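Local coordinates for 457aa long hypothetical protein (Pyrococcus horikoshii, PDB 2CSU) that is of unknown function but joins a Rossmann-type CoA binding domain to two domains of the succinyl-CoA ligase superfamily, at residues Y167-K171 against E172-F176; A412-V415 against S416-A419; V377-F381 against A382-L386. All coordinates share one frame; numbering follows the deposited sequence.

Contact 1 (Y167-K171 against E172-F176); sequences YKTIK and EDIGF
Lys168 and Glu172, one helical turn apart, reach each other through a nearly straight lysine chain that folds over only at its last bond (chi4 -67°) and a glutamate whose CG sits beside its own backbone N (chi1 -69°). Lys168 NZ then lies 2.6 Å from Glu172 OE2 in a salt bridge, approaching on the syn side and 30° out of the carboxylate plane. The helix 159-171 ends here in a Schellman motif: Asp173 takes up a positive phi, Ile174 N bonds to Thr169 O at 2.8 Å, and Asp173 N to Ile170 O at 3.1 Å. Thr169 packs tightly on the exit chain, its CG2 only 3.3 Å from Ile174 CG1, with the two side chains meeting roughly at right angles. Beyond them CG2 also touches Phe176 CZ at 3.8 Å. Thr169 OG1 bonds back to Val166 O in its own helix and receives a water that also donates to Ile174 O, bridging helix and exit chain. The turn links helix 159-171 to strand 175-181 in a beta-alpha-beta unit. Asp277 forms a second salt bridge to Lys168 NZ; an ammonium held by two carboxylates is probably kept firmly protonated.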
loop_
_atom_site.group_PDB
_atom_site.type_symbol
_atom_site.label_atom_id
_atom_site.label_comp_id
_atom_site.label_asym_id
_atom_site.label_seq_id
_atom_site.Cartn_x
_atom_site.Cartn_y
_atom_site.Cartn_z
ATOM N N TYR A 167 -7.668 -5.513 -9.043
ATOM C CA TYR A 167 -7.998 -4.097 -8.875
ATOM C C TYR A 167 -6.859 -3.384 -8.187
ATOM O O TYR A 167 -6.563 -2.230 -8.492
ATOM C CB TYR A 167 -9.269 -3.897 -8.039
ATOM C CG TYR A 167 -10.452 -4.698 -8.523
ATOM C CD1 TYR A 167 -10.542 -5.103 -9.856
ATOM C CD2 TYR A 167 -11.480 -5.064 -7.648
ATOM C CE1 TYR A 167 -11.614 -5.854 -10.310
ATOM C CE2 TYR A 167 -12.565 -5.818 -8.100
ATOM C CZ TYR A 167 -12.618 -6.207 -9.430
ATOM O OH TYR A 167 -13.665 -6.961 -9.886
ATOM N N LYS A 168 -6.226 -4.073 -7.242
ATOM C CA LYS A 168 -5.118 -3.493 -6.512
ATOM C C LYS A 168 -3.983 -3.129 -7.449
ATOM O O LYS A 168 -3.562 -1.979 -7.506
ATOM C CB LYS A 168 -4.603 -4.473 -5.457
ATOM C CG LYS A 168 -3.466 -3.908 -4.594
ATOM C CD LYS A 168 -3.044 -4.901 -3.513
ATOM C CE LYS A 168 -2.327 -4.214 -2.358
ATOM N NZ LYS A 168 -1.007 -3.626 -2.683
ATOM N N THR A 169 -3.487 -4.124 -8.178
ATOM C CA THR A 169 -2.381 -3.942 -9.117
ATOM C C THR A 169 -2.649 -2.905 -10.206
ATOM O O THR A 169 -1.742 -2.185 -10.617
ATOM C CB THR A 169 -2.032 -5.269 -9.794
ATOM O OG1 THR A 169 -3.237 -5.889 -10.261
ATOM C CG2 THR A 169 -1.325 -6.199 -8.807
ATOM N N ILE A 170 -3.891 -2.844 -10.672
ATOM C CA ILE A 170 -4.282 -1.908 -11.710
ATOM C C ILE A 170 -3.958 -0.497 -11.258
ATOM O O ILE A 170 -3.269 0.249 -11.963
ATOM C CB ILE A 170 -5.790 -2.035 -12.027
ATOM C CG1 ILE A 170 -6.028 -3.315 -12.833
ATOM C CG2 ILE A 170 -6.287 -0.805 -12.797
ATOM C CD1 ILE A 170 -7.473 -3.627 -13.117
ATOM N N LYS A 171 -4.444 -0.133 -10.078
ATOM C CA LYS A 171 -4.176 1.193 -9.549
ATOM C C LYS A 171 -2.695 1.399 -9.226
ATOM O O LYS A 171 -2.175 2.512 -9.359
ATOM C CB LYS A 171 -4.998 1.443 -8.281
ATOM C CG LYS A 171 -4.669 2.769 -7.624
ATOM C CD LYS A 171 -5.681 3.156 -6.559
ATOM C CE LYS A 171 -5.138 4.280 -5.684
ATOM N NZ LYS A 171 -6.192 4.828 -4.784
ATOM N N GLU A 172 -2.021 0.331 -8.798
ATOM C CA GLU A 172 -0.602 0.410 -8.439
ATOM C C GLU A 172 0.276 0.269 -9.669
ATOM O O GLU A 172 1.503 0.235 -9.573
ATOM C CB GLU A 172 -0.234 -0.684 -7.425
ATOM C CG GLU A 172 -0.840 -0.496 -6.040
ATOM C CD GLU A 172 -0.404 -1.578 -5.061
ATOM O OE1 GLU A 172 -0.028 -2.669 -5.524
ATOM O OE2 GLU A 172 -0.450 -1.340 -3.838
ATOM N N ASP A 173 -0.366 0.160 -10.822
ATOM C CA ASP A 173 0.335 0.044 -12.089
ATOM C C ASP A 173 1.259 -1.160 -12.228
ATOM O O ASP A 173 2.387 -1.033 -12.696
ATOM C CB ASP A 173 1.142 1.315 -12.373
ATOM C CG ASP A 173 1.764 1.304 -13.759
ATOM O OD1 ASP A 173 1.035 1.606 -14.730
ATOM O OD2 ASP A 173 2.968 0.986 -13.882
ATOM N N ILE A 174 0.807 -2.319 -11.783
ATOM C CA ILE A 174 1.587 -3.523 -11.971
ATOM C C ILE A 174 0.622 -4.488 -12.631
ATOM O O ILE A 174 -0.566 -4.467 -12.345
ATOM C CB ILE A 174 2.193 -4.086 -10.642
ATOM C CG1 ILE A 174 1.165 -4.108 -9.511
ATOM C CG2 ILE A 174 3.367 -3.212 -10.226
ATOM C CD1 ILE A 174 1.795 -4.210 -8.102
ATOM N N GLY A 175 1.121 -5.292 -13.558
ATOM C CA GLY A 175 0.248 -6.213 -14.251
ATOM C C GLY A 175 0.696 -7.659 -14.205
ATOM O O GLY A 175 1.715 -8.010 -13.612
ATOM N N PHE A 176 -0.086 -8.504 -14.852
ATOM C CA PHE A 176 0.201 -9.923 -14.898
ATOM C C PHE A 176 0.254 -10.351 -16.343
ATOM O O PHE A 176 -0.403 -9.755 -17.199
ATOM C CB PHE A 176 -0.918 -10.708 -14.210
ATOM C CG PHE A 176 -1.108 -10.365 -12.762
ATOM C CD1 PHE A 176 -0.117 -10.646 -11.829
ATOM C CD2 PHE A 176 -2.308 -9.809 -12.321
ATOM C CE1 PHE A 176 -0.325 -10.381 -10.468
ATOM C CE2 PHE A 176 -2.524 -9.543 -10.977
ATOM C CZ PHE A 176 -1.532 -9.830 -10.047
HETATM O O HOH W 1 -2.849 -5.294 -13.176
#

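Contact 2 (A412-V415 against S416-A419); sequences AGYV and SEKA
Ser416 folds back on Ala412 and Gly413 where a type I beta turn, Tyr414 to Glu417, leads from strand 406-411 into helix 417-424 of the Ligase-CoA domain. Its hydroxyl stands between the backbone N and the carbonyl carbon (chi1 68°), a setting that aims OG back at Ala412 and Gly413. CB of Ser416 packs 3.3 Å from Ala412 N, and OG is 3.4 Å from Gly413 O, a weak hydrogen bond whose proton may go to another acceptor. The serine's backbone is tied down as well: Ser416 N donates to Ala412 O at 3.2 Å. A cis peptide precedes Ala412, and Gly413, with its positive phi, carries the chain into the turn, which is closed by Glu417 N bonding to Tyr414 O at 3.1 Å.

Glu417 starts with CG beside its backbone N (chi1 -75°), which puts CG 3.3 Å from Gly413 O. A bend at chi2 (-121°) then swings the carboxylate, bringing OE2 to the edge of the Tyr414 ring, near the ring plane and 4.3 Å from CD1. The same OE2 makes a salt bridge with Lys171 of the second subunit, and Tyr414 packs on that lysine too; the turn is thus part of the dimer contact. Val415 points away from the helix start, its side chain lying against Val378 and Thr380 of its own chain. At the entry to the helix, where Val415 O and Ala419 N are too far apart to bond directly, a water donates to Val415 O at 2.8 Å and accepts from Ala419 N.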
loop_
_atom_site.group_PDB
_atom_site.type_symbol
_atom_site.label_atom_id
_atom_site.label_comp_id
_atom_site.label_asym_id
_atom_site.label_seq_id
_atom_site.Cartn_x
_atom_site.Cartn_y
_atom_site.Cartn_z
ATOM N N ALA A 412 6.498 10.193 -3.515
ATOM C CA ALA A 412 5.476 9.171 -3.336
ATOM C C ALA A 412 4.093 9.694 -3.731
ATOM O O ALA A 412 3.928 10.811 -4.204
ATOM C CB ALA A 412 5.473 8.755 -1.863
ATOM N N GLY A 413 3.082 8.823 -3.558
ATOM C CA GLY A 413 1.723 9.226 -3.899
ATOM C C GLY A 413 1.639 9.751 -5.333
ATOM O O GLY A 413 2.183 9.182 -6.270
ATOM N N TYR A 414 0.894 10.859 -5.495
ATOM C CA TYR A 414 0.756 11.439 -6.823
ATOM C C TYR A 414 2.104 11.913 -7.369
ATOM O O TYR A 414 2.431 11.722 -8.533
ATOM C CB TYR A 414 -0.214 12.618 -6.728
ATOM C CG TYR A 414 -1.574 12.125 -6.381
ATOM C CD1 TYR A 414 -2.117 11.045 -7.070
ATOM C CD2 TYR A 414 -2.316 12.750 -5.380
ATOM C CE1 TYR A 414 -3.390 10.589 -6.758
ATOM C CE2 TYR A 414 -3.592 12.301 -5.074
ATOM C CZ TYR A 414 -4.131 11.231 -5.763
ATOM O OH TYR A 414 -5.401 10.776 -5.463
ATOM N N VAL A 415 2.859 12.622 -6.537
ATOM C CA VAL A 415 4.121 13.251 -6.925
ATOM C C VAL A 415 5.103 12.298 -7.612
ATOM O O VAL A 415 5.889 12.709 -8.472
ATOM C CB VAL A 415 4.823 13.841 -5.682
ATOM C CG1 VAL A 415 6.096 14.570 -6.084
ATOM C CG2 VAL A 415 3.881 14.753 -4.927
ATOM N N SER A 416 5.065 11.025 -7.231
ATOM C CA SER A 416 5.988 10.040 -7.787
ATOM C C SER A 416 5.457 9.153 -8.918
ATOM O O SER A 416 6.188 8.336 -9.465
ATOM C CB SER A 416 6.509 9.159 -6.646
ATOM O OG SER A 416 5.477 8.341 -6.121
ATOM N N GLU A 417 4.193 9.325 -9.280
ATOM C CA GLU A 417 3.579 8.501 -10.310
ATOM C C GLU A 417 4.275 8.467 -11.663
ATOM O O GLU A 417 4.478 7.387 -12.225
ATOM C CB GLU A 417 2.106 8.894 -10.485
ATOM C CG GLU A 417 1.210 8.382 -9.356
ATOM C CD GLU A 417 0.090 7.475 -9.849
ATOM O OE1 GLU A 417 0.353 6.637 -10.751
ATOM O OE2 GLU A 417 -1.048 7.605 -9.338
ATOM N N LYS A 418 4.646 9.632 -12.188
ATOM C CA LYS A 418 5.303 9.681 -13.487
ATOM C C LYS A 418 6.676 9.024 -13.455
ATOM O O LYS A 418 7.069 8.355 -14.403
ATOM C CB LYS A 418 5.426 11.131 -13.967
ATOM C CG LYS A 418 4.084 11.826 -14.170
ATOM C CD LYS A 418 4.253 13.315 -14.470
ATOM C CE LYS A 418 2.898 14.020 -14.492
ATOM N NZ LYS A 418 3.009 15.488 -14.253
ATOM N N ALA A 419 7.413 9.219 -12.369
ATOM C CA ALA A 419 8.737 8.611 -12.264
ATOM C C ALA A 419 8.616 7.082 -12.239
ATOM O O ALA A 419 9.405 6.380 -12.864
ATOM C CB ALA A 419 9.451 9.111 -11.009
HETATM O O HOH W 2 7.408 11.421 -10.386
#

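Contact 3 (V377-F381 against A382-L386); sequences VVPTF and AGMTL
Phe381 and Met384, a selenomethionine, are the ends of a type I' beta turn at the tip of the long loop between strand 371-377 and helix 388-400. Ala382, first of the two positive-phi residues in the turn, sets its N at the edge of the Phe381 ring and its CB 3.7 Å from Phe381 CD1; its carbonyl oxygen is bonded by Arg352. Gly383 follows with a positive phi that suits glycine. Met384 closes the turn, its N giving Phe381 O a weak but nearly straight bond (3.4 Å, 170°). Its side chain then doubles back toward Pro379: CE rests 3.7 Å from Pro379 CG and 4.3 Å from Phe381 CE1. With chi1 at 57°, the Phe381 ring swings to the flank of Pro379, whose CB lies over one face of the ring, offset toward its rim. A water donates to Pro379 O and, weakly, to Met384 O, linking the two arms. Thr385 turns away, and its N bonds to Glu388 at the start of the following helix. Last, the Leu386 side chain meets that of Val378 at about a right angle, its CD2 3.9 Å from Val378 CG1.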
loop_
_atom_site.group_PDB
_atom_site.type_symbol
_atom_site.label_atom_id
_atom_site.label_comp_id
_atom_site.label_asym_id
_atom_site.label_seq_id
_atom_site.Cartn_x
_atom_site.Cartn_y
_atom_site.Cartn_z
ATOM N N VAL A 377 12.836 10.271 -2.686
ATOM C CA VAL A 377 11.712 11.140 -2.459
ATOM C C VAL A 377 11.712 12.217 -3.550
ATOM O O VAL A 377 12.685 12.931 -3.767
ATOM C CB VAL A 377 11.872 11.769 -1.081
ATOM C CG1 VAL A 377 10.667 12.658 -0.791
ATOM C CG2 VAL A 377 11.957 10.683 -0.026
ATOM N N VAL A 378 10.609 12.252 -4.316
ATOM C CA VAL A 378 10.559 13.182 -5.436
ATOM C C VAL A 378 10.367 14.626 -4.967
ATOM O O VAL A 378 9.374 14.994 -4.351
ATOM C CB VAL A 378 9.421 12.762 -6.367
ATOM C CG1 VAL A 378 9.252 13.801 -7.480
ATOM C CG2 VAL A 378 9.746 11.421 -6.993
ATOM N N PRO A 379 11.378 15.466 -5.263
ATOM C CA PRO A 379 11.364 16.859 -4.856
ATOM C C PRO A 379 10.471 17.690 -5.771
ATOM O O PRO A 379 10.377 17.461 -6.970
ATOM C CB PRO A 379 12.802 17.361 -4.934
ATOM C CG PRO A 379 13.421 16.558 -6.082
ATOM C CD PRO A 379 12.597 15.184 -6.013
ATOM N N THR A 380 9.803 18.676 -5.147
ATOM C CA THR A 380 8.963 19.589 -5.913
ATOM C C THR A 380 9.508 21.019 -5.847
ATOM O O THR A 380 8.811 22.004 -6.060
ATOM C CB THR A 380 7.551 19.531 -5.327
ATOM O OG1 THR A 380 7.605 19.929 -3.955
ATOM C CG2 THR A 380 7.008 18.099 -5.403
ATOM N N PHE A 381 10.808 21.102 -5.492
ATOM C CA PHE A 381 11.450 22.407 -5.379
ATOM C C PHE A 381 12.782 22.464 -6.139
ATOM O O PHE A 381 13.246 21.484 -6.707
ATOM C CB PHE A 381 11.678 22.701 -3.893
ATOM C CG PHE A 381 12.493 21.603 -3.262
ATOM C CD1 PHE A 381 13.881 21.665 -3.315
ATOM C CD2 PHE A 381 11.865 20.579 -2.570
ATOM C CE1 PHE A 381 14.638 20.704 -2.664
ATOM C CE2 PHE A 381 12.633 19.617 -1.919
ATOM C CZ PHE A 381 14.020 19.680 -1.957
ATOM N N ALA A 382 13.428 23.627 -6.117
ATOM C CA ALA A 382 14.712 23.826 -6.786
ATOM C C ALA A 382 14.581 23.710 -8.305
ATOM O O ALA A 382 15.574 23.558 -9.014
ATOM C CB ALA A 382 15.743 22.823 -6.267
ATOM N N GLY A 383 13.349 23.774 -8.800
ATOM C CA GLY A 383 13.124 23.693 -10.233
ATOM C C GLY A 383 13.474 22.366 -10.888
ATOM O O GLY A 383 13.736 22.314 -12.093
HETATM N N MSE A 384 13.490 21.292 -10.106
HETATM C CA MSE A 384 13.783 19.975 -10.659
HETATM C C MSE A 384 12.475 19.413 -11.203
HETATM O O MSE A 384 11.402 19.848 -10.797
HETATM C CB MSE A 384 14.343 19.046 -9.574
HETATM C CG MSE A 384 15.316 19.726 -8.636
HETATM SE SE MSE A 384 16.519 18.625 -7.881
HETATM C CE MSE A 384 16.219 18.905 -6.218
ATOM N N THR A 385 12.560 18.459 -12.122
ATOM C CA THR A 385 11.358 17.852 -12.680
ATOM C C THR A 385 10.948 16.642 -11.848
ATOM O O THR A 385 11.666 16.221 -10.945
ATOM C CB THR A 385 11.562 17.395 -14.130
ATOM O OG1 THR A 385 12.377 16.218 -14.138
ATOM C CG2 THR A 385 12.254 18.461 -14.942
ATOM N N LEU A 386 9.793 16.074 -12.170
ATOM C CA LEU A 386 9.276 14.939 -11.428
ATOM C C LEU A 386 9.867 13.610 -11.877
ATOM O O LEU A 386 9.663 12.582 -11.224
ATOM C CB LEU A 386 7.754 14.893 -11.572
ATOM C CG LEU A 386 6.956 16.115 -11.111
ATOM C CD1 LEU A 386 5.540 16.031 -11.638
ATOM C CD2 LEU A 386 6.961 16.189 -9.604
HETATM O O HOH W 3 8.754 18.781 -8.991
#

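Overall arrangement
From the N terminus, contact 1 comes first, closing the tight turn between helix 159-171 and strand 175-181 of the flavodoxin-like domain. Contact 3 follows in the Ligase-CoA domain, folding the loop from strand 371-377 to helix 388-400 on itself; contact 2 then closes the shorter link from strand 406-411 to helix 417-424. All three are in series, none nesting or crossing. Those two strands are parallel neighbours, and the loop and helix start of contact 2 touch contact 3, with Ala419 and Lys418 on Leu386. Contact 1 does not touch the other two in its own chain, though Glu172 O bonds Lys420 of helix 417-424; across the dimer Tyr167 packs against Val415 and Thr380 of the second subunit.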